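Local coordinates for protein thiamine phosphate pyrophosphorylase (Bacteroides thetaiotaomicron VPI-5482, PDB 3CEU) that probably catalyses the formation of thiamine phosphate as a thiamine-phosphate diphosphorylase of the thiamine diphosphate pathway, built on a TIM-barrel fold, at residues A[47-51]-A[52-56]; A[75-78]-A[79-82]; A[98-101]-A[102-106]. All coordinates share one frame; numbering follows the deposited sequence.

In the fold
The three contacts are local turns strung in series round one (beta/alpha)8 barrel. Contact 1 comes first, where the chain leaves helix 39-48 and turns toward strand 57-59. Contact 2 follows in the loop between strands 73-75 and 90-95, and contact 3 ends helix 98-102 ahead of strand 110-113. Centres of contacts 2 and 3 are about 17 Å apart, those of contacts 1 and 2 about 23 Å, and those of contacts 1 and 3, on opposite sides of the chain's centre, about 31 Å. None touches another. Contact 2 sits at the C-terminal end of a barrel strand, where TIM barrels generally place active sites; contacts 1 and 3 are helix-to-strand connections at the other end.

Contact 1: A[47-51]-A[52-56]; sequences TLIPE and KYHRR
Ile49 leaves the helical path at the end of helix 39-48, and the chain then winds through a 3-10 segment in which His54 folds back over residues 49-51. Two backbone bonds, each spanning three residues, define that turn: Tyr53 N gives a hydrogen to Pro50 O at 2.9 Å and His54 N to Glu51 O at 2.7 Å.

The His54 side chain closes a wider loop. Its NE2 donates to Ile49 O at 3.0 Å with an N-H...O angle of 138°, a noticeably bent bond in which the oxygen is tilted out of the ring plane. With CG anti to its own carbonyl carbon (chi1 -74°), the imidazole is laid back against the preceding residues. One ring face receives Glu51 CA, 3.8 Å from the centroid and only 9° off the ring normal, a CH-pi contact. NE2 shares its hydrogen with Leu46 O, and ND1 is hydrogen-bonded to Phe69 O. Since both nitrogens of this buried ring meet carbonyl oxygens, which can only accept, the ring is probably protonated on both, and its rotation is fixed by contacts at several points.

Pro50 CB also rests 3.7 Å from Tyr53 CD2, meeting the phenol ring obliquely. Lys52 CG lies over the centre of one face of that ring, 4.1 Å above its plane. Tyr53 also stacks with Phe23 of helix 15-24, while Ile49 and Pro50 touch Thr20 of the same helix. The turn is thereby packed against the neighbouring helix as well as within itself. Such a short 3-10 turn, with a histidine bonded back to the end of the preceding helix, forms the helix-to-strand connection from helix 39-48 to strand 57-59 of this TIM barrel.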
ATOM      1  N   THR A  47     -15.208  -2.183  10.976  1.00 15.90           N
ATOM      2  CA  THR A  47     -15.734  -2.325  12.333  1.00 20.28           C
ATOM      3  C   THR A  47     -15.026  -3.430  13.123  1.00 18.21           C
ATOM      4  O   THR A  47     -14.836  -3.305  14.326  1.00 19.99           O
ATOM      5  CB  THR A  47     -17.249  -2.640  12.335  1.00 23.54           C
ATOM      6  OG1 THR A  47     -17.949  -1.651  11.574  1.00 23.19           O
ATOM      7  CG2 THR A  47     -17.783  -2.642  13.755  1.00 19.03           C
ATOM      8  N   LEU A  48     -14.650  -4.510  12.441  1.00 22.61           N
ATOM      9  CA  LEU A  48     -13.966  -5.639  13.075  1.00 20.90           C
ATOM     10  C   LEU A  48     -12.525  -5.344  13.423  1.00 20.19           C
ATOM     11  O   LEU A  48     -11.971  -5.935  14.352  1.00 20.59           O
ATOM     12  CB  LEU A  48     -13.989  -6.857  12.162  1.00 26.00           C
ATOM     13  CG  LEU A  48     -15.213  -7.761  12.256  1.00 31.99           C
ATOM     14  CD1 LEU A  48     -16.470  -6.919  12.363  1.00 31.34           C
ATOM     15  CD2 LEU A  48     -15.260  -8.668  11.019  1.00 38.80           C
ATOM     16  N   ILE A  49     -11.901  -4.451  12.666  1.00 23.12           N
ATOM     17  CA  ILE A  49     -10.523  -4.111  12.946  1.00 26.68           C
ATOM     18  C   ILE A  49     -10.455  -3.018  13.995  1.00 26.18           C
ATOM     19  O   ILE A  49     -11.128  -1.995  13.886  1.00 19.04           O
ATOM     20  CB  ILE A  49      -9.776  -3.666  11.669  1.00 29.05           C
ATOM     21  CG1 ILE A  49     -10.664  -2.739  10.843  1.00 44.29           C
ATOM     22  CG2 ILE A  49      -9.369  -4.889  10.854  1.00 38.46           C
ATOM     23  CD1 ILE A  49     -10.101  -2.422   9.467  1.00 41.18           C
ATOM     24  N   PRO A  50      -9.650  -3.241  15.045  1.00 29.89           N
ATOM     25  CA  PRO A  50      -9.425  -2.333  16.173  1.00 29.33           C
ATOM     26  C   PRO A  50      -9.308  -0.880  15.757  1.00 30.85           C
ATOM     27  O   PRO A  50      -8.502  -0.544  14.892  1.00 33.55           O
ATOM     28  CB  PRO A  50      -8.127  -2.859  16.773  1.00 29.80           C
ATOM     29  CG  PRO A  50      -8.284  -4.320  16.607  1.00 26.70           C
ATOM     30  CD  PRO A  50      -8.820  -4.451  15.186  1.00 29.51           C
ATOM     31  N   GLU A  51     -10.110  -0.029  16.392  1.00 31.86           N
ATOM     32  CA  GLU A  51     -10.140   1.407  16.110  1.00 27.44           C
ATOM     33  C   GLU A  51      -8.746   2.021  15.987  1.00 28.49           C
ATOM     34  O   GLU A  51      -8.478   2.785  15.063  1.00 29.25           O
ATOM     35  CB  GLU A  51     -10.897   2.150  17.221  1.00 31.25           C
ATOM     36  CG  GLU A  51     -12.093   1.397  17.817  1.00 45.49           C
ATOM     37  CD  GLU A  51     -12.702   2.100  19.040  1.00 46.85           C
ATOM     38  OE1 GLU A  51     -13.461   3.080  18.865  1.00 43.63           O
ATOM     39  OE2 GLU A  51     -12.412   1.670  20.181  1.00 39.93           O
ATOM     40  N   LYS A  52      -7.869   1.677  16.926  1.00 27.86           N
ATOM     41  CA  LYS A  52      -6.521   2.221  16.948  1.00 24.86           C
ATOM     42  C   LYS A  52      -5.703   2.023  15.680  1.00 23.73           C
ATOM     43  O   LYS A  52      -4.688   2.697  15.489  1.00 22.94           O
ATOM     44  CB  LYS A  52      -5.751   1.671  18.137  1.00 29.93           C
ATOM     45  CG  LYS A  52      -5.461   0.192  18.102  1.00 29.42           C
ATOM     46  CD  LYS A  52      -4.739  -0.176  19.388  1.00 27.06           C
ATOM     47  CE  LYS A  52      -3.973  -1.472  19.282  1.00 21.36           C
ATOM     48  NZ  LYS A  52      -3.073  -1.597  20.460  1.00 15.88           N
ATOM     49  N   TYR A  53      -6.128   1.107  14.818  1.00 13.36           N
ATOM     50  CA  TYR A  53      -5.407   0.892  13.575  1.00 19.67           C
ATOM     51  C   TYR A  53      -6.094   1.616  12.419  1.00 18.68           C
ATOM     52  O   TYR A  53      -5.680   1.485  11.269  1.00 19.34           O
ATOM     53  CB  TYR A  53      -5.301  -0.609  13.256  1.00  8.63           C
ATOM     54  CG  TYR A  53      -4.479  -1.405  14.256  1.00 10.59           C
ATOM     55  CD1 TYR A  53      -3.193  -1.004  14.612  1.00  6.20           C
ATOM     56  CD2 TYR A  53      -4.999  -2.545  14.861  1.00  5.17           C
ATOM     57  CE1 TYR A  53      -2.448  -1.717  15.553  1.00  8.00           C
ATOM     58  CE2 TYR A  53      -4.263  -3.261  15.807  1.00 11.17           C
ATOM     59  CZ  TYR A  53      -2.994  -2.840  16.148  1.00  2.44           C
ATOM     60  OH  TYR A  53      -2.296  -3.516  17.120  1.00 17.57           O
ATOM     61  N   HIS A  54      -7.133   2.390  12.712  1.00 13.74           N
ATOM     62  CA  HIS A  54      -7.835   3.082  11.639  1.00 19.33           C
ATOM     63  C   HIS A  54      -7.042   4.187  10.961  1.00 13.99           C
ATOM     64  O   HIS A  54      -7.185   4.383   9.752  1.00 21.70           O
ATOM     65  CB  HIS A  54      -9.180   3.628  12.126  1.00 13.74           C
ATOM     66  CG  HIS A  54     -10.213   2.565  12.311  1.00 18.63           C
ATOM     67  ND1 HIS A  54     -11.549   2.845  12.515  1.00 16.46           N
ATOM     68  CD2 HIS A  54     -10.109   1.215  12.326  1.00 23.34           C
ATOM     69  CE1 HIS A  54     -12.217   1.714  12.646  1.00 23.19           C
ATOM     70  NE2 HIS A  54     -11.366   0.709  12.535  1.00 12.47           N
ATOM     71  N   ARG A  55      -6.203   4.901  11.710  1.00 17.27           N
ATOM     72  CA  ARG A  55      -5.409   5.971  11.107  1.00 19.42           C
ATOM     73  C   ARG A  55      -4.202   5.432  10.340  1.00 22.09           C
ATOM     74  O   ARG A  55      -3.272   6.178  10.040  1.00 19.45           O
ATOM     75  CB  ARG A  55      -4.920   6.968  12.159  1.00 21.93           C
ATOM     76  CG  ARG A  55      -3.718   6.510  12.970  1.00 33.13           C
ATOM     77  CD  ARG A  55      -4.173   5.901  14.274  1.00 38.14           C
ATOM     78  NE  ARG A  55      -3.339   6.335  15.389  1.00 39.47           N
ATOM     79  CZ  ARG A  55      -3.771   6.407  16.644  1.00 49.40           C
ATOM     80  NH1 ARG A  55      -5.026   6.075  16.937  1.00 35.39           N
ATOM     81  NH2 ARG A  55      -2.952   6.814  17.609  1.00 48.25           N
ATOM     82  N   ARG A  56      -4.224   4.138  10.031  1.00 19.40           N
ATOM     83  CA  ARG A  56      -3.140   3.491   9.289  1.00 16.97           C
ATOM     84  C   ARG A  56      -3.706   2.925   7.982  1.00 22.34           C
ATOM     85  O   ARG A  56      -2.995   2.276   7.217  1.00 19.58           O
ATOM     86  CB  ARG A  56      -2.554   2.341  10.109  1.00 21.36           C
ATOM     87  CG  ARG A  56      -1.864   2.743  11.403  1.00 29.29           C
ATOM     88  CD  ARG A  56      -0.403   3.055  11.165  1.00 37.94           C
ATOM     89  NE  ARG A  56       0.364   3.083  12.403  1.00 44.71           N
ATOM     90  CZ  ARG A  56       1.647   3.423  12.474  1.00 50.24           C
ATOM     91  NH1 ARG A  56       2.303   3.758  11.369  1.00 44.26           N
ATOM     92  NH2 ARG A  56       2.271   3.442  13.648  1.00 35.27           N
TER

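Contact 2: A[75-78]-A[79-82]; sequences HLNA and RNPS
Asn77 and Asn80 close a type I beta turn in the loop that follows strand 73-75 of the TIM barrel: Asn77 N donates to Asn80 O at 2.9 Å, nearly straight at 171°. The Asn77 side chain braces this turn from within. From CB, a chi1 of 65° sets CG between the backbone nitrogen and carbonyl carbon, which swings the amide across the start of the following residues. CG then passes 3.7 Å from Arg79 NH2. Beyond it the amide splits. At OD1 the weak bond from Arg79 N, 3.0 Å, closes an Asx turn, and the one from Asn80 N, three residues on, adds to it at 3.2 Å, its donor well above the amide carbonyl plane. ND2 reaches the other way, to His75 O at 3.2 Å, and to His60 O on the neighbouring part of the barrel, tying the turn to the end of the strand.

Leu76 packs beside the turn, its CD2 3.7 Å from Ser82 C, and it also touches Phe63 and Tyr108. The bent Arg79 chain returns its guanidinium over the asparagine, the two planes 16° apart, with Asn77 OD1 3.2 Å above the guanidinium plane and displaced toward its rim.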
ATOM      1  N   HIS A  75      -7.059   7.524  -1.501  1.00  6.20           N
ATOM      2  CA  HIS A  75      -6.161   7.329  -2.637  1.00  5.45           C
ATOM      3  C   HIS A  75      -6.987   7.509  -3.891  1.00  7.59           C
ATOM      4  O   HIS A  75      -7.806   6.661  -4.221  1.00  1.95           O
ATOM      5  CB  HIS A  75      -5.572   5.921  -2.631  1.00  2.75           C
ATOM      6  CG  HIS A  75      -4.410   5.758  -3.551  1.00  9.26           C
ATOM      7  ND1 HIS A  75      -3.175   6.308  -3.288  1.00 12.03           N
ATOM      8  CD2 HIS A  75      -4.287   5.104  -4.732  1.00 13.49           C
ATOM      9  CE1 HIS A  75      -2.341   5.996  -4.260  1.00 10.02           C
ATOM     10  NE2 HIS A  75      -2.988   5.266  -5.150  1.00 19.95           N
ATOM     11  N   LEU A  76      -6.780   8.613  -4.592  1.00  6.04           N
ATOM     12  CA  LEU A  76      -7.542   8.867  -5.806  1.00 15.09           C
ATOM     13  C   LEU A  76      -7.214   7.829  -6.873  1.00 18.17           C
ATOM     14  O   LEU A  76      -6.074   7.395  -6.995  1.00 19.29           O
ATOM     15  CB  LEU A  76      -7.238  10.271  -6.324  1.00 14.82           C
ATOM     16  CG  LEU A  76      -7.365  11.344  -5.252  1.00  4.07           C
ATOM     17  CD1 LEU A  76      -6.988  12.700  -5.836  1.00 21.13           C
ATOM     18  CD2 LEU A  76      -8.778  11.364  -4.704  1.00  9.89           C
ATOM     19  N   ASN A  77      -8.221   7.427  -7.640  1.00 23.63           N
ATOM     20  CA  ASN A  77      -7.999   6.437  -8.681  1.00 19.01           C
ATOM     21  C   ASN A  77      -9.041   6.546  -9.784  1.00 18.28           C
ATOM     22  O   ASN A  77      -9.987   7.323  -9.676  1.00 23.33           O
ATOM     23  CB  ASN A  77      -7.987   5.032  -8.070  1.00 16.79           C
ATOM     24  CG  ASN A  77      -9.322   4.643  -7.478  1.00 18.59           C
ATOM     25  OD1 ASN A  77     -10.256   4.284  -8.200  1.00 17.53           O
ATOM     26  ND2 ASN A  77      -9.424   4.717  -6.158  1.00 12.11           N
ATOM     27  N   ALA A  78      -8.855   5.770 -10.845  1.00 23.06           N
ATOM     28  CA  ALA A  78      -9.752   5.803 -11.993  1.00 23.12           C
ATOM     29  C   ALA A  78     -11.231   5.835 -11.628  1.00 21.56           C
ATOM     30  O   ALA A  78     -11.976   6.690 -12.114  1.00 27.34           O
ATOM     31  CB  ALA A  78      -9.469   4.619 -12.907  1.00 15.04           C
ATOM     32  N   ARG A  79     -11.656   4.919 -10.769  1.00 14.79           N
ATOM     33  CA  ARG A  79     -13.057   4.861 -10.385  1.00 16.80           C
ATOM     34  C   ARG A  79     -13.448   5.994  -9.435  1.00 17.37           C
ATOM     35  O   ARG A  79     -14.601   6.427  -9.419  1.00 11.47           O
ATOM     36  CB  ARG A  79     -13.363   3.482  -9.785  1.00 17.51           C
ATOM     37  CG  ARG A  79     -13.211   2.341 -10.810  1.00 19.42           C
ATOM     38  CD  ARG A  79     -13.080   0.976 -10.147  1.00 24.67           C
ATOM     39  NE  ARG A  79     -11.954   0.968  -9.218  1.00 37.46           N
ATOM     40  CZ  ARG A  79     -10.689   1.167  -9.579  1.00 35.29           C
ATOM     41  NH1 ARG A  79     -10.382   1.380 -10.856  1.00 42.36           N
ATOM     42  NH2 ARG A  79      -9.727   1.178  -8.662  1.00 32.35           N
ATOM     43  N   ASN A  80     -12.486   6.490  -8.662  1.00 14.03           N
ATOM     44  CA  ASN A  80     -12.757   7.587  -7.735  1.00 13.16           C
ATOM     45  C   ASN A  80     -11.646   8.615  -7.910  1.00  9.91           C
ATOM     46  O   ASN A  80     -10.753   8.736  -7.078  1.00 15.81           O
ATOM     47  CB  ASN A  80     -12.817   7.056  -6.307  1.00 23.05           C
ATOM     48  CG  ASN A  80     -13.748   5.849  -6.178  1.00 25.76           C
ATOM     49  OD1 ASN A  80     -13.365   4.721  -6.508  1.00 32.98           O
ATOM     50  ND2 ASN A  80     -14.977   6.083  -5.720  1.00  7.22           N
ATOM     51  N   PRO A  81     -11.705   9.387  -9.014  1.00 17.42           N
ATOM     52  CA  PRO A  81     -10.733  10.421  -9.385  1.00 13.11           C
ATOM     53  C   PRO A  81     -10.687  11.723  -8.601  1.00 15.78           C
ATOM     54  O   PRO A  81      -9.787  12.533  -8.816  1.00 11.37           O
ATOM     55  CB  PRO A  81     -11.046  10.664 -10.852  1.00 11.64           C
ATOM     56  CG  PRO A  81     -12.519  10.509 -10.895  1.00 12.18           C
ATOM     57  CD  PRO A  81     -12.758   9.282 -10.047  1.00 16.41           C
ATOM     58  N   SER A  82     -11.618  11.946  -7.685  1.00 13.81           N
ATOM     59  CA  SER A  82     -11.560  13.203  -6.966  1.00 21.86           C
ATOM     60  C   SER A  82     -11.976  13.134  -5.519  1.00 18.21           C
ATOM     61  O   SER A  82     -12.879  12.390  -5.147  1.00 16.76           O
ATOM     62  CB  SER A  82     -12.391  14.245  -7.712  1.00 23.31           C
ATOM     63  OG  SER A  82     -13.573  13.658  -8.230  1.00 29.68           O
TER

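Contact 3: A[98-101]-A[102-106]; sequences VEEV and KNRKH
Glu100 and Arg104 run alongside each other in the same direction. The glutamate chain is extended beyond CG from an unusual chi1 of -97°. The arginine, by contrast, is bent at chi2 and chi3, which brings its guanidinium round to lie with one face over Glu100 CG. The guanidinium and carboxylate planes are turned 34° from each other. A salt bridge joins Glu100 OE1 to Arg104 NH2, but NH2 is crowded in the model, so the exact position of the whole guanidinium is less sure; OE1 also takes a weak hydrogen bond from His96 N.

Here helix 98-102 of the TIM barrel ends before strand 110-113. Its last turn is held by Lys102 N to Val98 O at 3.0 Å and Asn103 N to Glu99 O at 2.9 Å. The series then skips Arg104: Val101 O takes Lys105 N at 3.0 Å and a weak bond from Arg104 N.

With chi1 at 59°, Lys105 CG lies between its backbone N and carbonyl carbon, which carries CD to 3.8 Å from Val101 CG1. The Val101 side chain touches Cys95 of strand 90-95 and Val111 and Met113 of strand 110-113. Asn103 brings ND2 to 3.4 Å from Glu99 CG, its amide nearly perpendicular to the carboxylate.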
ATOM      1  N   VAL A  98       8.324   8.517 -14.747  1.00 21.12           N
ATOM      2  CA  VAL A  98       9.191   9.367 -13.951  1.00 28.40           C
ATOM      3  C   VAL A  98       8.700  10.807 -14.023  1.00 28.55           C
ATOM      4  O   VAL A  98       8.761  11.545 -13.038  1.00 29.50           O
ATOM      5  CB  VAL A  98      10.647   9.273 -14.445  1.00 26.18           C
ATOM      6  CG1 VAL A  98      11.529  10.241 -13.681  1.00 25.23           C
ATOM      7  CG2 VAL A  98      11.149   7.842 -14.262  1.00 27.07           C
ATOM      8  N   GLU A  99       8.195  11.197 -15.189  1.00 28.60           N
ATOM      9  CA  GLU A  99       7.686  12.549 -15.371  1.00 31.92           C
ATOM     10  C   GLU A  99       6.448  12.785 -14.492  1.00 24.04           C
ATOM     11  O   GLU A  99       6.343  13.818 -13.834  1.00 24.43           O
ATOM     12  CB  GLU A  99       7.339  12.796 -16.848  1.00 32.40           C
ATOM     13  CG  GLU A  99       7.087  14.267 -17.194  1.00 26.08           C
ATOM     14  CD  GLU A  99       6.547  14.465 -18.604  1.00 39.28           C
ATOM     15  OE1 GLU A  99       6.410  15.634 -19.026  1.00 28.61           O
ATOM     16  OE2 GLU A  99       6.254  13.457 -19.291  1.00 56.20           O
ATOM     17  N   GLU A 100       5.518  11.830 -14.477  1.00 21.11           N
ATOM     18  CA  GLU A 100       4.310  11.978 -13.668  1.00 17.25           C
ATOM     19  C   GLU A 100       4.641  12.255 -12.207  1.00 15.40           C
ATOM     20  O   GLU A 100       4.152  13.228 -11.619  1.00 12.26           O
ATOM     21  CB  GLU A 100       3.415  10.736 -13.770  1.00 21.46           C
ATOM     22  CG  GLU A 100       2.289  10.898 -14.785  1.00 20.03           C
ATOM     23  CD  GLU A 100       1.272   9.762 -14.759  1.00 34.14           C
ATOM     24  OE1 GLU A 100       0.847   9.341 -13.657  1.00 40.76           O
ATOM     25  OE2 GLU A 100       0.867   9.308 -15.852  1.00 43.51           O
ATOM     26  N   VAL A 101       5.478  11.399 -11.629  1.00 10.71           N
ATOM     27  CA  VAL A 101       5.890  11.540 -10.239  1.00  8.88           C
ATOM     28  C   VAL A 101       6.504  12.904 -10.054  1.00 15.28           C
ATOM     29  O   VAL A 101       6.281  13.566  -9.039  1.00 19.88           O
ATOM     30  CB  VAL A 101       6.971  10.517  -9.854  1.00 13.49           C
ATOM     31  CG1 VAL A 101       7.359  10.714  -8.406  1.00  8.08           C
ATOM     32  CG2 VAL A 101       6.480   9.098 -10.104  1.00 18.06           C
ATOM     33  N   LYS A 102       7.300  13.309 -11.042  1.00 14.46           N
ATOM     34  CA  LYS A 102       7.982  14.591 -11.006  1.00 16.52           C
ATOM     35  C   LYS A 102       7.009  15.753 -10.907  1.00 18.64           C
ATOM     36  O   LYS A 102       7.142  16.605 -10.035  1.00 15.95           O
ATOM     37  CB  LYS A 102       8.856  14.754 -12.251  1.00 20.42           C
ATOM     38  CG  LYS A 102       9.595  16.087 -12.344  1.00 17.13           C
ATOM     39  CD  LYS A 102      10.457  16.139 -13.609  1.00 30.96           C
ATOM     40  CE  LYS A 102      11.103  17.513 -13.820  1.00 34.15           C
ATOM     41  NZ  LYS A 102      11.903  17.584 -15.090  1.00 38.87           N
ATOM     42  N   ASN A 103       6.022  15.792 -11.789  1.00 15.97           N
ATOM     43  CA  ASN A 103       5.078  16.903 -11.751  1.00 30.44           C
ATOM     44  C   ASN A 103       3.794  16.584 -10.996  1.00 28.10           C
ATOM     45  O   ASN A 103       2.715  16.975 -11.427  1.00 42.98           O
ATOM     46  CB  ASN A 103       4.720  17.336 -13.171  1.00 27.45           C
ATOM     47  CG  ASN A 103       5.903  17.284 -14.105  1.00 33.66           C
ATOM     48  OD1 ASN A 103       6.982  17.792 -13.787  1.00 28.14           O
ATOM     49  ND2 ASN A 103       5.709  16.674 -15.272  1.00 19.31           N
ATOM     50  N   ARG A 104       3.891  15.884  -9.872  1.00 31.85           N
ATOM     51  CA  ARG A 104       2.679  15.559  -9.135  1.00 31.46           C
ATOM     52  C   ARG A 104       2.897  15.203  -7.670  1.00 24.63           C
ATOM     53  O   ARG A 104       2.056  15.497  -6.829  1.00 25.47           O
ATOM     54  CB  ARG A 104       1.933  14.420  -9.845  1.00 23.08           C
ATOM     55  CG  ARG A 104       0.526  14.796 -10.288  1.00 42.60           C
ATOM     56  CD  ARG A 104       0.305  14.608 -11.793  1.00 30.57           C
ATOM     57  NE  ARG A 104      -0.018  13.231 -12.140  1.00 31.44           N
ATOM     58  CZ  ARG A 104      -0.357  12.821 -13.363  1.00 43.27           C
ATOM     59  NH1 ARG A 104      -0.417  13.680 -14.374  1.00 33.58           N
ATOM     60  NH2 ARG A 104      -0.653  11.543 -13.580  1.00 36.04           N
ATOM     61  N   LYS A 105       4.027  14.575  -7.372  1.00 20.44           N
ATOM     62  CA  LYS A 105       4.332  14.162  -6.013  1.00 16.62           C
ATOM     63  C   LYS A 105       4.157  15.252  -4.966  1.00 19.80           C
ATOM     64  O   LYS A 105       3.687  14.971  -3.867  1.00 33.58           O
ATOM     65  CB  LYS A 105       5.754  13.600  -5.940  1.00 19.15           C
ATOM     66  CG  LYS A 105       6.845  14.568  -6.376  1.00 22.54           C
ATOM     67  CD  LYS A 105       8.197  13.865  -6.532  1.00 26.95           C
ATOM     68  CE  LYS A 105       8.836  13.557  -5.193  1.00 18.82           C
ATOM     69  NZ  LYS A 105       9.155  14.803  -4.450  1.00 32.55           N
ATOM     70  N   HIS A 106       4.504  16.495  -5.290  1.00 19.23           N
ATOM     71  CA  HIS A 106       4.376  17.568  -4.304  1.00 17.57           C
ATOM     72  C   HIS A 106       2.947  18.009  -4.042  1.00 13.69           C
ATOM     73  O   HIS A 106       2.694  18.851  -3.183  1.00 14.22           O
ATOM     74  CB  HIS A 106       5.228  18.768  -4.717  1.00 29.56           C
ATOM     75  CG  HIS A 106       6.698  18.512  -4.614  1.00 36.65           C
ATOM     76  ND1 HIS A 106       7.646  19.355  -5.161  1.00 41.84           N
ATOM     77  CD2 HIS A 106       7.388  17.502  -4.035  1.00 38.09           C
ATOM     78  CE1 HIS A 106       8.850  18.871  -4.925  1.00 40.32           C
ATOM     79  NE2 HIS A 106       8.723  17.745  -4.241  1.00 45.32           N
TER